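Local coordinates for protein pelota homolog (Archaeoglobus fulgidus, PDB 3OBY), which probably recognises stalled ribosomes and promotes their release and the decay of damaged mRNA, with a divalent-metal-dependent endoribonuclease activity assigned to its Sm-fold N-terminal domain, at residues A[20-32]-A[305-319]. Residues are numbered along the deposited sequence; the frame is centred on the assembly and turned at random.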
loop_
_atom_site.group_PDB
_atom_site.type_symbol
_atom_site.label_atom_id
_atom_site.label_comp_id
_atom_site.label_asym_id
_atom_site.label_seq_id
_atom_site.Cartn_x
_atom_site.Cartn_y
_atom_site.Cartn_z
ATOM N N GLU A 20 2.549 0.267 4.515
ATOM C CA GLU A 20 2.464 -0.606 3.341
ATOM C C GLU A 20 3.127 -0.008 2.099
ATOM O O GLU A 20 3.239 -0.660 1.064
ATOM C CB GLU A 20 0.990 -0.892 3.033
ATOM C CG GLU A 20 0.186 -1.453 4.202
ATOM C CD GLU A 20 -1.312 -1.492 3.930
ATOM O OE1 GLU A 20 -1.951 -0.420 3.940
ATOM O OE2 GLU A 20 -1.853 -2.595 3.702
ATOM N N THR A 21 3.557 1.241 2.203
ATOM C CA THR A 21 4.183 1.919 1.082
ATOM C C THR A 21 5.318 2.819 1.539
ATOM O O THR A 21 5.425 3.145 2.724
ATOM C CB THR A 21 3.161 2.790 0.325
ATOM O OG1 THR A 21 2.713 3.854 1.171
ATOM C CG2 THR A 21 1.977 1.963 -0.088
ATOM N N LEU A 22 6.159 3.221 0.593
ATOM C CA LEU A 22 7.262 4.102 0.921
ATOM C C LEU A 22 6.698 5.440 1.411
ATOM O O LEU A 22 7.342 6.140 2.195
ATOM C CB LEU A 22 8.172 4.276 -0.294
ATOM C CG LEU A 22 8.808 2.960 -0.777
ATOM C CD1 LEU A 22 9.768 3.240 -1.914
ATOM C CD2 LEU A 22 9.539 2.277 0.362
ATOM N N ASP A 23 5.486 5.778 0.965
ATOM C CA ASP A 23 4.806 7.008 1.395
ATOM C C ASP A 23 4.617 6.901 2.909
ATOM O O ASP A 23 4.957 7.811 3.674
ATOM C CB ASP A 23 3.406 7.120 0.767
ATOM C CG ASP A 23 3.435 7.364 -0.733
ATOM O OD1 ASP A 23 4.513 7.260 -1.345
ATOM O OD2 ASP A 23 2.362 7.653 -1.306
ATOM N N ASP A 24 4.054 5.766 3.318
ATOM C CA ASP A 24 3.781 5.484 4.718
ATOM C C ASP A 24 5.065 5.569 5.525
ATOM O O ASP A 24 5.142 6.287 6.524
ATOM C CB ASP A 24 3.184 4.080 4.866
ATOM C CG ASP A 24 1.751 3.970 4.359
ATOM O OD1 ASP A 24 1.290 2.818 4.172
ATOM O OD2 ASP A 24 1.080 5.007 4.166
ATOM N N LEU A 25 6.073 4.829 5.080
ATOM C CA LEU A 25 7.360 4.804 5.759
ATOM C C LEU A 25 7.931 6.213 5.899
ATOM O O LEU A 25 8.480 6.576 6.940
ATOM C CB LEU A 25 8.334 3.918 4.988
ATOM C CG LEU A 25 9.505 3.394 5.819
ATOM C CD1 LEU A 25 8.961 2.587 6.983
ATOM C CD2 LEU A 25 10.420 2.538 4.955
ATOM N N TRP A 26 7.790 7.010 4.846
ATOM C CA TRP A 26 8.282 8.379 4.864
ATOM C C TRP A 26 7.513 9.219 5.898
ATOM O O TRP A 26 8.106 10.027 6.619
ATOM C CB TRP A 26 8.148 9.011 3.472
ATOM C CG TRP A 26 8.736 10.370 3.391
ATOM C CD1 TRP A 26 10.045 10.684 3.188
ATOM C CD2 TRP A 26 8.052 11.612 3.584
ATOM N NE1 TRP A 26 10.225 12.045 3.243
ATOM C CE2 TRP A 26 9.018 12.641 3.485
ATOM C CE3 TRP A 26 6.716 11.957 3.839
ATOM C CZ2 TRP A 26 8.694 13.992 3.633
ATOM C CZ3 TRP A 26 6.393 13.302 3.988
ATOM C CH2 TRP A 26 7.378 14.303 3.883
ATOM N N HIS A 27 6.197 9.031 5.984
ATOM C CA HIS A 27 5.418 9.805 6.950
ATOM C C HIS A 27 5.714 9.413 8.389
ATOM O O HIS A 27 5.827 10.275 9.262
ATOM C CB HIS A 27 3.918 9.672 6.672
ATOM C CG HIS A 27 3.464 10.390 5.435
ATOM N ND1 HIS A 27 3.707 11.731 5.221
ATOM C CD2 HIS A 27 2.779 9.957 4.351
ATOM C CE1 HIS A 27 3.192 12.091 4.060
ATOM N NE2 HIS A 27 2.623 11.033 3.511
ATOM N N LEU A 28 5.842 8.112 8.633
ATOM C CA LEU A 28 6.132 7.603 9.972
ATOM C C LEU A 28 7.419 8.199 10.530
ATOM O O LEU A 28 7.523 8.454 11.731
ATOM C CB LEU A 28 6.249 6.078 9.943
ATOM C CG LEU A 28 4.982 5.251 9.704
ATOM C CD1 LEU A 28 5.356 3.811 9.404
ATOM C CD2 LEU A 28 4.076 5.328 10.928
ATOM N N ARG A 29 8.395 8.416 9.648
ATOM C CA ARG A 29 9.684 8.993 10.024
ATOM C C ARG A 29 9.534 10.378 10.656
ATOM O O ARG A 29 10.337 10.772 11.497
ATOM C CB ARG A 29 10.595 9.071 8.795
ATOM C CG ARG A 29 11.985 9.641 9.055
ATOM C CD ARG A 29 11.975 11.151 9.088
ATOM N NE ARG A 29 13.285 11.712 9.427
ATOM C CZ ARG A 29 13.678 12.079 10.647
ATOM N NH1 ARG A 29 12.868 11.949 11.684
ATOM N NH2 ARG A 29 14.885 12.605 10.824
ATOM N N PHE A 30 8.507 11.119 10.257
ATOM C CA PHE A 30 8.296 12.441 10.821
ATOM C C PHE A 30 7.206 12.408 11.883
ATOM O O PHE A 30 7.048 13.353 12.658
ATOM C CB PHE A 30 7.982 13.437 9.705
ATOM C CG PHE A 30 9.142 13.682 8.784
ATOM C CD1 PHE A 30 10.256 14.393 9.230
ATOM C CD2 PHE A 30 9.169 13.123 7.504
ATOM C CE1 PHE A 30 11.383 14.544 8.413
ATOM C CE2 PHE A 30 10.289 13.269 6.679
ATOM C CZ PHE A 30 11.401 13.976 7.138
ATOM N N ILE A 31 6.465 11.304 11.929
ATOM C CA ILE A 31 5.418 11.130 12.934
ATOM C C ILE A 31 6.110 10.705 14.233
ATOM O O ILE A 31 5.876 11.284 15.293
ATOM C CB ILE A 31 4.395 10.039 12.516
ATOM C CG1 ILE A 31 3.529 10.531 11.355
ATOM C CG2 ILE A 31 3.527 9.669 13.693
ATOM C CD1 ILE A 31 2.835 11.845 11.624
ATOM N N ILE A 32 6.968 9.692 14.141
ATOM C CA ILE A 32 7.716 9.212 15.302
ATOM C C ILE A 32 8.713 10.297 15.701
ATOM O O ILE A 32 9.464 10.797 14.866
ATOM C CB ILE A 32 8.504 7.951 14.969
ATOM C CG1 ILE A 32 7.548 6.823 14.607
ATOM C CG2 ILE A 32 9.382 7.568 16.144
ATOM C CD1 ILE A 32 8.236 5.660 13.930
ATOM N N LEU A 305 9.442 17.902 0.048
ATOM C CA LEU A 305 8.249 17.086 0.238
ATOM C C LEU A 305 7.309 17.616 1.325
ATOM O O LEU A 305 6.091 17.611 1.142
ATOM C CB LEU A 305 8.644 15.635 0.530
ATOM C CG LEU A 305 8.962 14.757 -0.688
ATOM C CD1 LEU A 305 10.155 15.328 -1.460
ATOM C CD2 LEU A 305 9.249 13.333 -0.222
ATOM N N ARG A 306 7.861 18.074 2.448
ATOM C CA ARG A 306 7.035 18.615 3.529
ATOM C C ARG A 306 6.325 19.857 3.005
ATOM O O ARG A 306 5.129 20.037 3.224
ATOM C CB ARG A 306 7.889 19.027 4.733
ATOM C CG ARG A 306 8.880 17.986 5.224
ATOM C CD ARG A 306 9.901 18.633 6.160
ATOM N NE ARG A 306 11.108 17.824 6.330
ATOM C CZ ARG A 306 12.248 18.280 6.840
ATOM N NH1 ARG A 306 12.338 19.545 7.235
ATOM N NH2 ARG A 306 13.303 17.480 6.938
ATOM N N GLU A 307 7.080 20.711 2.315
ATOM C CA GLU A 307 6.543 21.951 1.767
ATOM C C GLU A 307 5.440 21.731 0.744
ATOM O O GLU A 307 4.477 22.497 0.695
ATOM C CB GLU A 307 7.664 22.796 1.159
ATOM C CG GLU A 307 8.554 23.441 2.213
ATOM C CD GLU A 307 9.628 24.338 1.635
ATOM O OE1 GLU A 307 10.373 24.947 2.430
ATOM O OE2 GLU A 307 9.730 24.432 0.396
ATOM N N VAL A 308 5.567 20.693 -0.073
ATOM C CA VAL A 308 4.529 20.417 -1.057
ATOM C C VAL A 308 3.228 20.099 -0.333
ATOM O O VAL A 308 2.173 20.645 -0.662
ATOM C CB VAL A 308 4.902 19.230 -1.959
ATOM C CG1 VAL A 308 3.670 18.734 -2.702
ATOM C CG2 VAL A 308 5.983 19.653 -2.950
ATOM N N GLU A 309 3.311 19.212 0.656
ATOM C CA GLU A 309 2.138 18.821 1.429
ATOM C C GLU A 309 1.598 20.012 2.210
ATOM O O GLU A 309 0.403 20.282 2.179
ATOM C CB GLU A 309 2.471 17.665 2.387
ATOM C CG GLU A 309 2.979 16.401 1.686
ATOM C CD GLU A 309 3.075 15.187 2.610
ATOM O OE1 GLU A 309 3.428 15.347 3.799
ATOM O OE2 GLU A 309 2.814 14.065 2.135
ATOM N N GLU A 310 2.474 20.733 2.902
ATOM C CA GLU A 310 2.039 21.895 3.662
ATOM C C GLU A 310 1.260 22.862 2.781
ATOM O O GLU A 310 0.560 23.738 3.272
ATOM C CB GLU A 310 3.241 22.603 4.276
ATOM C CG GLU A 310 3.765 21.908 5.506
ATOM C CD GLU A 310 5.152 22.366 5.879
ATOM O OE1 GLU A 310 5.580 23.419 5.365
ATOM O OE2 GLU A 310 5.808 21.676 6.687
ATOM N N SER A 311 1.381 22.697 1.473
ATOM C CA SER A 311 0.670 23.559 0.545
ATOM C C SER A 311 -0.466 22.816 -0.140
ATOM O O SER A 311 -0.916 23.209 -1.215
ATOM C CB SER A 311 1.630 24.133 -0.500
ATOM O OG SER A 311 2.341 25.239 0.032
ATOM N N GLY A 312 -0.921 21.738 0.490
ATOM C CA GLY A 312 -2.015 20.959 -0.062
ATOM C C GLY A 312 -1.632 19.975 -1.152
ATOM O O GLY A 312 -2.500 19.337 -1.747
ATOM N N GLY A 313 -0.338 19.840 -1.415
ATOM C CA GLY A 313 0.103 18.921 -2.446
ATOM C C GLY A 313 0.227 17.494 -1.953
ATOM O O GLY A 313 0.340 17.255 -0.760
ATOM N N LYS A 314 0.200 16.538 -2.872
ATOM C CA LYS A 314 0.326 15.137 -2.507
ATOM C C LYS A 314 1.692 14.613 -2.947
ATOM O O LYS A 314 2.177 14.941 -4.032
ATOM C CB LYS A 314 -0.776 14.310 -3.180
ATOM C CG LYS A 314 -0.792 12.838 -2.776
ATOM C CD LYS A 314 -1.711 12.020 -3.677
ATOM C CE LYS A 314 -2.039 10.652 -3.073
ATOM N NZ LYS A 314 -0.829 9.884 -2.664
ATOM N N VAL A 315 2.316 13.804 -2.098
ATOM C CA VAL A 315 3.606 13.224 -2.431
ATOM C C VAL A 315 3.396 11.758 -2.786
ATOM O O VAL A 315 2.617 11.065 -2.144
ATOM C CB VAL A 315 4.597 13.303 -1.244
ATOM C CG1 VAL A 315 5.949 12.728 -1.661
ATOM C CG2 VAL A 315 4.743 14.748 -0.765
ATOM N N VAL A 316 4.088 11.296 -3.819
ATOM C CA VAL A 316 3.996 9.904 -4.247
ATOM C C VAL A 316 5.412 9.362 -4.442
ATOM O O VAL A 316 6.105 9.736 -5.391
ATOM C CB VAL A 316 3.202 9.774 -5.569
ATOM C CG1 VAL A 316 3.304 8.357 -6.099
ATOM C CG2 VAL A 316 1.733 10.144 -5.347
ATOM N N ILE A 317 5.845 8.496 -3.530
ATOM C CA ILE A 317 7.179 7.921 -3.620
ATOM C C ILE A 317 7.101 6.542 -4.247
ATOM O O ILE A 317 6.539 5.617 -3.659
ATOM C CB ILE A 317 7.853 7.791 -2.232
ATOM C CG1 ILE A 317 7.828 9.130 -1.501
ATOM C CG2 ILE A 317 9.304 7.340 -2.404
ATOM C CD1 ILE A 317 8.340 9.060 -0.092
ATOM N N MET A 318 7.679 6.412 -5.439
ATOM C CA MET A 318 7.681 5.145 -6.162
ATOM C C MET A 318 9.019 4.442 -6.007
ATOM O O MET A 318 10.074 5.068 -6.021
ATOM C CB MET A 318 7.397 5.382 -7.646
ATOM C CG MET A 318 6.256 6.358 -7.935
ATOM S SD MET A 318 5.997 6.520 -9.703
ATOM C CE MET A 318 4.563 7.540 -9.756
ATOM N N SER A 319 8.962 3.128 -5.853
ATOM C CA SER A 319 10.162 2.326 -5.705
ATOM C C SER A 319 10.718 1.897 -7.048
ATOM O O SER A 319 10.019 1.284 -7.845
ATOM C CB SER A 319 9.859 1.078 -4.890
ATOM O OG SER A 319 10.914 0.143 -5.010
HETATM O O HOH W 1 1.845 10.433 0.582
#
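W26, on helix 22-31 of the Sm-fold N-terminal domain, packs on I317 and L305 of the C-terminal eRF1 domain 3, and D23 of the same helix bonds to I317, where strand 314-318 is an outermost strand of a mixed four-stranded sheet. This is a domain-domain interface: the helix axis passes 7.9 Å from the strand axis, at 118° between their directions. W26 has the largest buried area of any single residue here. Its CB lies 3.6 Å from I317 CD1, and CG rests against the same methyl. With CG anti to the backbone N (chi1 -175°), the indole reaches toward helix 301-310. There NE1 and CE2 pass L305 CD2, a CH-pi contact 4.0 Å from that methyl to the centroid of the five-membered ring; NE1 itself hydrogen-bonds D302. Farther along, CZ2 meets L305 CB at 3.5 Å, CH2 nears the backbone N of R306, and CZ3 has E309 OE1 at its edge, the carboxylate standing nearly perpendicular to the ring. F30 CE2 covers the face opposite L305 CD2, so the indole is packed on both sides. Replacing the indole with an alanine side chain is likely to leave a gap between the domains, with the I317 and L305 methyls lacking their aromatic surface and D302 its NE1 donor. F30 also crosses the R306 side chain at about a right angle, the guanidinium being salt-bridged to D300. L22 extends the apolar seam, its CD1 3.7 Å from S319 CB. A water bridges H27 NE2 and the carbonyl O of V315. D23 supplies the direct polar link: while OD2 forms a salt bridge with R245, OD1 accepts from I317 N at 2.8 Å, the nearly straight N-H arriving on the syn side, 23° out of the carboxylate plane.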